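Local coordinates for protein sulfoquinovosidase (Escherichia coli, PDB 5OHT) that hydrolyses sulfoquinovosyl diacylglycerides and simpler sulfoquinovosides to release sulfoquinovose for sulfoglycolysis, as a family 31 glycoside hydrolase, at residues A[105-110]-A[220-225]; A[331-336]-A[401-406]; A[453-458]-A[467-472]. All blocks are in the same frame, centred on the assembly; numbering follows the deposited sequence.

Following the chain from its N terminus, contact 1 comes first: strand 103-109 is rejoined by strand 221-228 after a loop of 109 residues, within the beta-rich N-terminal part of the protein. That loop closes before contact 2 opens in the TIM-barrel domain, where 331-336 and 401-406 enclose 64 residues. Contact 3 closes a short excursion of eight residues between 453-458 and 467-472. The three are in series, neither nested nor crossing. Contact 1 touches neither of the others. Contacts 2 and 3 do touch, with centres about 11 Å apart: strands 401-404 and 451-454 are sheet neighbours, and both contacts reach the same bound sugar mimic.

Contact 1: residues A[105-110]-A[220-225]; sequences LELQND and DKATLR
Leu105 and Leu107 exchange backbone hydrogen bonds with Leu224 and Ala222, which makes strands 105-109 and 221-225 antiparallel neighbours; their axes lie 4.7 Å apart and their directions differ by 178°. Each hydrogen-bonded pair is joined twice. Leu105 N reaches Leu224 O over 2.9 Å while Leu224 N returns to Leu105 O, and Leu107 N reaches Ala222 O over 2.9 Å while Ala222 N answers to Leu107 O. Glu106 with Thr223 and Gln108 with Lys221 form the non-hydrogen-bonded pairs. A fifth bond, from Asn109 N to Asp220 O at 2.9 Å, carries the pairing just beyond the start of strand 221-225.

Gln108 carries the polar side-chain contact. A bend at its second torsion (62°) swings the amide round to lie beside Asp220 and Lys221. NE2 donates to Asp220 OD2 at 3.1 Å, on the carboxylate's anti lone pair, and also to the carbonyl of its own neighbour, Asn109 O, at 3.0 Å. Both acceptors lie in the amide plane, whereas the carboxylate is turned 41° from it. OE1 rests against CB and CD of Lys221. Asn109 sets its CB and CG against Asp220 O.

Apolar contact belongs to the face bearing the leucines. Leu105 CB lies 4.2 Å from Leu224 CD1, and Leu107 CB lies 4.4 Å from Ala222 CB. This face packs on Ile117 and Leu119 of strand 116-122 and on Leu215 and Leu217 of strand 212-217, consistent with the layered beta architecture of a galactose mutarotase-like domain.

The leucine and Ala222 face is thus mainly aliphatic, with buried Asn109 at its end held through ND2 by His114 O, while on the polar Gln108 side one amide, its two N-H groups engaged and its rotation thereby fixed, secures the strand end.

Contact 2: residues A[331-336]-A[401-406]; sequences LAYINP and GWMADF. With 9VH ([(3~{S},4~{R},5~{R})-4,5-bis(oxidanyl)piperidin-3-yl]methanesulfonic acid), chain D.
Ala332, Ile334 and their partners join strands 331-334 and 401-404 as parallel neighbours of the TIM barrel, the axes 4.3 Å apart and inclined at 28°, through bonds from Ala332 N to Gly401 O, Met403 N to Ala332 O, Ile334 N to Met403 O and, past the strand end, Asp405 N to Ile334 O at 2.9 Å.

On the Tyr333 and Met403 face, the sulfur sits at the edge of the phenol ring, SD lying 3.6 Å from Tyr333 CE2, a Met-aromatic contact. Further along the same ring edge comes Asp405, the catalytic nucleophile. Its CG stands opposite the backbone N (chi1 -162°), which sets the carboxylate beside the phenol. Tyr333 OH donates to Asp405 OD2 at 2.6 Å, meeting that oxygen on its anti side, and ring and carboxylate planes are 82° apart. The hydroxyl accepts an N-H from Asn335 ND2 over 3.3 Å, in the amide plane. Asn335 OD1 is bound by Tyr337 N, so both ends of the amide are tied. Phe406 meets the hydroxyl with the edge of its ring, CE2 3.4 Å from Tyr333 OH. OD1 of Asp405 receives a weak bond from Phe406 N, and Arg455 NE makes a long, weak ion pair with it.

Contacts across the other face are apolar: Ile334 CG2 lies 3.7 Å from Trp402 CD1, while the indole NE1 donates to Asn437 OD1.

The bound piperidine has an isofagomine-like skeleton, in which the ring nitrogen stands where a sugar has its anomeric carbon. That nitrogen, N1, donates to Asp405 OD2 at 2.6 Å. One carboxylate oxygen is gripped both by Tyr333 and by the ligand, with Asn335 as second shell behind the phenol, consistent with a chain that orients the nucleophile toward the anomeric position.

Contact 3: residues A[453-458]-A[467-472]; sequences FMRAGS and MMWAGD. With CA (calcium ion), chain C; 9VH ([(3~{S},4~{R},5~{R})-4,5-bis(oxidanyl)piperidin-3-yl]methanesulfonic acid), chain D.
Met454 and Trp469 bring successive strands of the family 31 TIM barrel together at the edge of the catalytic pocket, where Arg455 and Asp472, the probable proton donor, face the bound sugar mimic. The backbones share a single bridge, Met454 with Met468: Met454 N donates to Met467 O at 2.9 Å, and Trp469 N to Met454 O at 2.9 Å. The methyl CE of Met468, brought round by bends at chi2 and chi3, sits near Met454 O and Ala456 O.

The indole of Trp469 is the centre of the packing. Its chi1 of 101° departs from a staggered position, and the ring comes to lie beneath Arg455, whose CB stands 3.6 Å from the centroid of the six-membered ring, almost straight over the face: a CH-pi contact. Arg455 continues alongside in an extended chain, CG and CD running past atom CH2 of the indole. Phe453 turns an edge toward the indole face in an offset edge-to-face pair, with centroids 5.8 Å apart and planes at 83°. Phe453 CB also packs against Met467 CG.

At the pocket end, Arg455 NH1 forms a long salt bridge of 3.6 Å with Asp472 OD1, which lies at the edge of the guanidinium, near its plane. Water 1, 2.8 Å from Arg455 NH1, also lies beside Asp472 OD2 and so spans the two groups. The guanidinium has a second anionic partner, since NE is paired with Glu408, and it forms a cation-pi contact with Phe406. Asp472 OD1 lies 3.3 Å from C4 of the ligand, the carbon next to its ring nitrogen.

The backbone of the same aspartate is anchored separately: Asp472 O binds the calcium ion at 2.4 Å, with waters 2 and 3 and, among others, Gln153 OE1, Gly154 O and Asp481 OD1.

Contact 1: residues A[105-110]-A[220-225]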
# COMPACT_ATOMS: atom_id res chain seq x y z
N LEU A 105 -14.20 16.51 -14.79
CA LEU A 105 -14.96 15.82 -15.84
C LEU A 105 -16.02 14.91 -15.22
O LEU A 105 -15.70 14.03 -14.40
CB LEU A 105 -14.05 15.00 -16.72
CG LEU A 105 -12.84 15.66 -17.41
CD1 LEU A 105 -12.14 14.73 -18.35
CD2 LEU A 105 -13.34 16.86 -18.20
N GLU A 106 -17.29 15.15 -15.55
CA GLU A 106 -18.42 14.37 -15.03
C GLU A 106 -19.11 13.76 -16.20
O GLU A 106 -19.68 14.46 -17.04
CB GLU A 106 -19.37 15.26 -14.23
CG GLU A 106 -18.78 15.76 -12.90
CD GLU A 106 -19.54 16.93 -12.29
OE1 GLU A 106 -20.08 16.77 -11.18
OE2 GLU A 106 -19.59 18.01 -12.93
N LEU A 107 -19.06 12.43 -16.28
CA LEU A 107 -19.65 11.69 -17.37
C LEU A 107 -20.82 10.86 -16.86
O LEU A 107 -20.70 10.22 -15.80
CB LEU A 107 -18.53 10.84 -17.96
CG LEU A 107 -18.72 9.97 -19.17
CD1 LEU A 107 -19.08 10.83 -20.39
CD2 LEU A 107 -17.37 9.24 -19.33
N GLN A 108 -21.96 10.91 -17.55
CA GLN A 108 -23.17 10.15 -17.18
C GLN A 108 -23.76 9.56 -18.44
O GLN A 108 -24.03 10.30 -19.42
CB GLN A 108 -24.17 11.07 -16.43
CG GLN A 108 -25.53 10.46 -16.07
CD GLN A 108 -25.43 9.24 -15.11
OE1 GLN A 108 -25.04 9.36 -13.97
NE2 GLN A 108 -25.73 8.07 -15.62
N ASN A 109 -23.89 8.22 -18.49
CA ASN A 109 -24.54 7.57 -19.62
C ASN A 109 -26.07 7.79 -19.57
O ASN A 109 -26.64 7.99 -18.48
CB ASN A 109 -24.26 6.04 -19.69
CG ASN A 109 -22.79 5.70 -19.96
OD1 ASN A 109 -22.04 6.59 -20.30
ND2 ASN A 109 -22.39 4.39 -19.80
N ASP A 110 -26.69 7.68 -20.75
CA ASP A 110 -28.16 7.76 -20.92
C ASP A 110 -28.98 6.96 -19.95
O ASP A 110 -29.89 7.53 -19.36
CB ASP A 110 -28.61 7.35 -22.35
CG ASP A 110 -27.96 6.04 -22.87
OD1 ASP A 110 -27.24 5.31 -22.12
OD2 ASP A 110 -28.19 5.77 -24.08
N ASP A 220 -21.96 3.07 -15.12
CA ASP A 220 -22.71 3.97 -16.04
C ASP A 220 -22.34 5.45 -15.92
O ASP A 220 -22.87 6.27 -16.65
CB ASP A 220 -24.24 3.82 -15.76
CG ASP A 220 -24.63 4.29 -14.35
OD1 ASP A 220 -24.29 3.59 -13.35
OD2 ASP A 220 -25.16 5.39 -14.21
N LYS A 221 -21.43 5.81 -14.98
CA LYS A 221 -20.95 7.13 -14.80
C LYS A 221 -19.51 7.11 -14.33
O LYS A 221 -19.01 6.09 -13.79
CB LYS A 221 -21.79 7.85 -13.76
CG LYS A 221 -21.92 7.12 -12.42
CD LYS A 221 -22.72 7.97 -11.43
CE LYS A 221 -22.76 7.34 -10.05
NZ LYS A 221 -23.69 6.19 -10.09
N ALA A 222 -18.88 8.26 -14.47
CA ALA A 222 -17.49 8.47 -14.04
C ALA A 222 -17.23 9.90 -13.64
O ALA A 222 -17.76 10.81 -14.23
CB ALA A 222 -16.56 8.08 -15.16
N THR A 223 -16.43 10.11 -12.60
CA THR A 223 -15.94 11.41 -12.22
C THR A 223 -14.43 11.42 -12.08
O THR A 223 -13.88 10.61 -11.29
CB THR A 223 -16.57 11.83 -10.90
OG1 THR A 223 -17.98 11.72 -11.04
CG2 THR A 223 -16.24 13.27 -10.56
N LEU A 224 -13.77 12.35 -12.79
CA LEU A 224 -12.31 12.51 -12.81
C LEU A 224 -11.92 13.95 -12.47
O LEU A 224 -12.57 14.87 -13.00
CB LEU A 224 -11.77 12.22 -14.23
CG LEU A 224 -12.18 10.88 -14.89
CD1 LEU A 224 -13.51 10.98 -15.67
CD2 LEU A 224 -11.04 10.42 -15.80
N ARG A 225 -10.85 14.12 -11.70
CA ARG A 225 -10.25 15.39 -11.39
C ARG A 225 -8.77 15.36 -11.76
O ARG A 225 -8.06 14.33 -11.58
CB ARG A 225 -10.33 15.67 -9.89
CG ARG A 225 -11.71 15.96 -9.39
CD ARG A 225 -11.72 15.81 -7.86
NE ARG A 225 -12.87 16.48 -7.36
CZ ARG A 225 -14.09 15.96 -7.27
NH1 ARG A 225 -14.35 14.70 -7.57
NH2 ARG A 225 -15.06 16.73 -6.80

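Contact 2: residues A[331-336]-A[401-406]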
# COMPACT_ATOMS: atom_id res chain seq x y z
N LEU A 331 2.43 -4.33 21.19
CA LEU A 331 1.57 -4.24 20.00
C LEU A 331 0.87 -5.57 19.71
O LEU A 331 1.45 -6.63 19.86
CB LEU A 331 2.39 -3.83 18.73
CG LEU A 331 3.04 -2.42 18.79
CD1 LEU A 331 4.38 -2.48 19.54
CD2 LEU A 331 3.25 -1.83 17.35
N ALA A 332 -0.39 -5.48 19.29
CA ALA A 332 -1.26 -6.63 19.12
C ALA A 332 -1.69 -6.81 17.61
O ALA A 332 -0.90 -6.49 16.69
CB ALA A 332 -2.45 -6.45 20.05
N TYR A 333 -2.90 -7.34 17.38
CA TYR A 333 -3.37 -7.76 16.05
C TYR A 333 -4.90 -7.69 16.02
O TYR A 333 -5.56 -8.25 16.93
CB TYR A 333 -2.88 -9.19 15.70
CG TYR A 333 -3.39 -9.73 14.37
CD1 TYR A 333 -4.70 -10.24 14.24
CD2 TYR A 333 -2.64 -9.59 13.17
CE1 TYR A 333 -5.20 -10.64 13.01
CE2 TYR A 333 -3.16 -9.98 11.95
CZ TYR A 333 -4.46 -10.48 11.87
OH TYR A 333 -4.96 -10.89 10.67
N ILE A 334 -5.48 -7.07 14.98
CA ILE A 334 -6.92 -7.16 14.69
C ILE A 334 -7.18 -7.15 13.13
O ILE A 334 -6.30 -6.68 12.33
CB ILE A 334 -7.69 -6.07 15.40
CG1 ILE A 334 -9.23 -6.26 15.29
CG2 ILE A 334 -7.30 -4.67 14.90
CD1 ILE A 334 -9.97 -5.42 16.30
N ASN A 335 -8.30 -7.73 12.71
CA ASN A 335 -8.85 -7.61 11.35
C ASN A 335 -10.35 -7.41 11.44
O ASN A 335 -10.93 -7.53 12.55
CB ASN A 335 -8.33 -8.73 10.41
CG ASN A 335 -9.02 -10.07 10.61
OD1 ASN A 335 -10.25 -10.13 10.70
ND2 ASN A 335 -8.23 -11.16 10.66
N PRO A 336 -11.02 -7.03 10.31
CA PRO A 336 -12.47 -6.70 10.37
C PRO A 336 -13.43 -7.89 10.19
O PRO A 336 -14.63 -7.70 9.82
CB PRO A 336 -12.60 -5.67 9.25
CG PRO A 336 -11.66 -6.12 8.23
CD PRO A 336 -10.49 -6.79 8.96
N GLY A 401 -0.00 -0.04 19.94
CA GLY A 401 -0.26 -0.20 18.52
C GLY A 401 -0.64 -1.64 18.17
O GLY A 401 -0.79 -2.49 19.06
N TRP A 402 -0.84 -1.89 16.89
CA TRP A 402 -1.26 -3.18 16.41
C TRP A 402 -1.19 -3.25 14.85
O TRP A 402 -1.24 -2.20 14.16
CB TRP A 402 -2.69 -3.52 16.89
CG TRP A 402 -3.73 -2.50 16.59
CD1 TRP A 402 -4.42 -2.35 15.38
CD2 TRP A 402 -4.22 -1.47 17.45
NE1 TRP A 402 -5.28 -1.28 15.47
CE2 TRP A 402 -5.14 -0.69 16.71
CE3 TRP A 402 -3.92 -1.09 18.78
CZ2 TRP A 402 -5.80 0.41 17.25
CZ3 TRP A 402 -4.56 0.01 19.32
CH2 TRP A 402 -5.50 0.76 18.56
N MET A 403 -1.03 -4.47 14.34
CA MET A 403 -1.33 -4.79 12.94
C MET A 403 -2.83 -4.73 12.72
O MET A 403 -3.57 -5.42 13.44
CB MET A 403 -0.80 -6.19 12.62
CG MET A 403 -0.97 -6.62 11.14
SD MET A 403 -0.28 -8.24 10.70
CE MET A 403 1.42 -7.83 10.35
N ALA A 404 -3.29 -3.86 11.79
CA ALA A 404 -4.66 -3.81 11.37
C ALA A 404 -4.76 -4.40 9.94
O ALA A 404 -4.51 -3.73 8.92
CB ALA A 404 -5.17 -2.38 11.44
N ASP A 405 -5.06 -5.70 9.90
CA ASP A 405 -4.84 -6.55 8.73
C ASP A 405 -6.05 -6.70 7.82
O ASP A 405 -7.15 -6.32 8.18
CB ASP A 405 -4.39 -7.90 9.29
CG ASP A 405 -3.70 -8.81 8.30
OD1 ASP A 405 -3.33 -8.42 7.20
OD2 ASP A 405 -3.53 -9.98 8.67
N PHE A 406 -5.84 -7.30 6.65
CA PHE A 406 -6.91 -7.66 5.69
C PHE A 406 -7.72 -6.43 5.21
O PHE A 406 -7.21 -5.31 5.24
CB PHE A 406 -7.83 -8.80 6.24
CG PHE A 406 -7.13 -10.13 6.32
CD1 PHE A 406 -7.13 -11.01 5.20
CD2 PHE A 406 -6.54 -10.56 7.49
CE1 PHE A 406 -6.52 -12.24 5.28
CE2 PHE A 406 -5.93 -11.84 7.59
CZ PHE A 406 -5.90 -12.65 6.48
O1 9VH D . -2.52 -16.15 9.96
S1 9VH D . -3.32 -15.01 10.31
O2 9VH D . -4.10 -15.01 11.48
O3 9VH D . -4.29 -14.72 9.20
C1 9VH D . -2.29 -13.57 10.43
C2 9VH D . -1.30 -13.31 9.28
C3 9VH D . -1.99 -13.01 7.96
N1 9VH D . -1.94 -11.64 7.42
C4 9VH D . -0.56 -11.12 7.31
C5 9VH D . 0.44 -11.75 8.29
O4 9VH D . 1.45 -10.82 8.63
C6 9VH D . -0.23 -12.24 9.58
O5 9VH D . 0.78 -12.81 10.41

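Contact 3: residues A[453-458]-A[467-472]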
# COMPACT_ATOMS: atom_id res chain seq x y z
N PHE A 453 -0.71 -0.30 11.81
CA PHE A 453 -0.16 -0.47 10.48
C PHE A 453 -1.00 -1.43 9.66
O PHE A 453 -1.49 -2.45 10.18
CB PHE A 453 1.36 -0.84 10.53
CG PHE A 453 1.70 -2.02 11.45
CD1 PHE A 453 1.86 -1.83 12.79
CD2 PHE A 453 1.89 -3.28 10.93
CE1 PHE A 453 2.20 -2.87 13.65
CE2 PHE A 453 2.22 -4.33 11.79
CZ PHE A 453 2.35 -4.12 13.15
N MET A 454 -1.19 -1.07 8.40
CA MET A 454 -2.12 -1.73 7.42
C MET A 454 -1.42 -2.23 6.18
O MET A 454 -0.39 -1.69 5.79
CB MET A 454 -3.25 -0.76 6.99
CG MET A 454 -3.94 -0.14 8.14
SD MET A 454 -5.49 0.71 7.76
CE MET A 454 -6.52 -0.68 7.27
N ARG A 455 -1.97 -3.28 5.55
CA ARG A 455 -1.45 -3.76 4.24
C ARG A 455 -2.38 -3.38 3.09
O ARG A 455 -1.89 -3.18 1.97
CB ARG A 455 -1.15 -5.28 4.27
CG ARG A 455 -2.38 -6.18 4.19
CD ARG A 455 -2.10 -7.69 4.14
NE ARG A 455 -3.32 -8.44 3.77
CZ ARG A 455 -3.38 -9.79 3.67
NH1 ARG A 455 -2.29 -10.53 3.94
NH2 ARG A 455 -4.50 -10.40 3.27
N ALA A 456 -3.70 -3.33 3.35
CA ALA A 456 -4.70 -3.00 2.32
C ALA A 456 -4.97 -1.50 2.37
O ALA A 456 -4.74 -0.81 3.41
CB ALA A 456 -6.04 -3.74 2.53
N GLY A 457 -5.42 -0.97 1.24
CA GLY A 457 -5.84 0.41 1.18
C GLY A 457 -6.75 0.73 0.01
O GLY A 457 -6.96 -0.09 -0.87
N SER A 458 -7.31 1.95 0.09
CA SER A 458 -8.14 2.56 -0.98
C SER A 458 -8.22 4.06 -0.77
O SER A 458 -7.63 4.60 0.19
CB SER A 458 -9.57 1.94 -1.04
OG SER A 458 -10.33 2.25 0.14
N MET A 467 0.27 4.08 9.18
CA MET A 467 1.46 3.47 8.61
C MET A 467 1.07 2.30 7.67
O MET A 467 0.15 1.52 8.00
CB MET A 467 2.36 2.98 9.76
CG MET A 467 3.49 2.04 9.34
SD MET A 467 4.89 2.71 8.40
CE MET A 467 5.69 3.69 9.70
N MET A 468 1.78 2.17 6.52
CA MET A 468 1.60 1.01 5.61
C MET A 468 2.76 0.03 5.85
O MET A 468 3.89 0.44 6.15
CB MET A 468 1.58 1.45 4.13
CG MET A 468 0.49 2.41 3.70
SD MET A 468 -1.23 1.97 4.12
CE MET A 468 -1.39 0.33 3.43
N TRP A 469 2.47 -1.27 5.73
CA TRP A 469 3.53 -2.24 5.53
C TRP A 469 3.22 -3.01 4.23
O TRP A 469 2.07 -3.01 3.75
CB TRP A 469 3.77 -3.14 6.79
CG TRP A 469 3.17 -4.56 6.77
CD1 TRP A 469 3.83 -5.70 6.46
CD2 TRP A 469 1.82 -4.98 7.13
NE1 TRP A 469 3.03 -6.78 6.57
CE2 TRP A 469 1.77 -6.40 6.91
CE3 TRP A 469 0.68 -4.34 7.55
CZ2 TRP A 469 0.62 -7.17 7.17
CZ3 TRP A 469 -0.48 -5.10 7.80
CH2 TRP A 469 -0.49 -6.52 7.59
N ALA A 470 4.26 -3.60 3.64
CA ALA A 470 4.23 -4.20 2.31
C ALA A 470 3.50 -5.59 2.24
O ALA A 470 3.52 -6.26 1.24
CB ALA A 470 5.65 -4.31 1.75
N GLY A 471 2.79 -5.98 3.28
CA GLY A 471 2.12 -7.26 3.33
C GLY A 471 3.03 -8.48 3.26
O GLY A 471 4.13 -8.39 3.70
N ASP A 472 2.55 -9.57 2.61
CA ASP A 472 3.26 -10.86 2.59
C ASP A 472 4.19 -11.05 1.34
O ASP A 472 3.72 -11.27 0.21
CB ASP A 472 2.26 -12.07 2.57
CG ASP A 472 1.23 -12.04 3.72
OD1 ASP A 472 1.20 -11.09 4.56
OD2 ASP A 472 0.44 -12.99 3.77
CA CA C . 3.08 -12.38 -1.82
O1 9VH D . -2.52 -16.15 9.96
S1 9VH D . -3.32 -15.01 10.31
O2 9VH D . -4.10 -15.01 11.48
O3 9VH D . -4.29 -14.72 9.20
C1 9VH D . -2.29 -13.57 10.43
C2 9VH D . -1.30 -13.31 9.28
C3 9VH D . -1.99 -13.01 7.96
N1 9VH D . -1.94 -11.64 7.42
C4 9VH D . -0.56 -11.12 7.31
C5 9VH D . 0.44 -11.75 8.29
O4 9VH D . 1.45 -10.82 8.63
C6 9VH D . -0.23 -12.24 9.58
O5 9VH D . 0.78 -12.81 10.41
O HOH W 1 -2.52 -13.28 4.09
O HOH W 2 1.00 -12.88 -0.78
O HOH W 3 3.84 -14.42 -0.61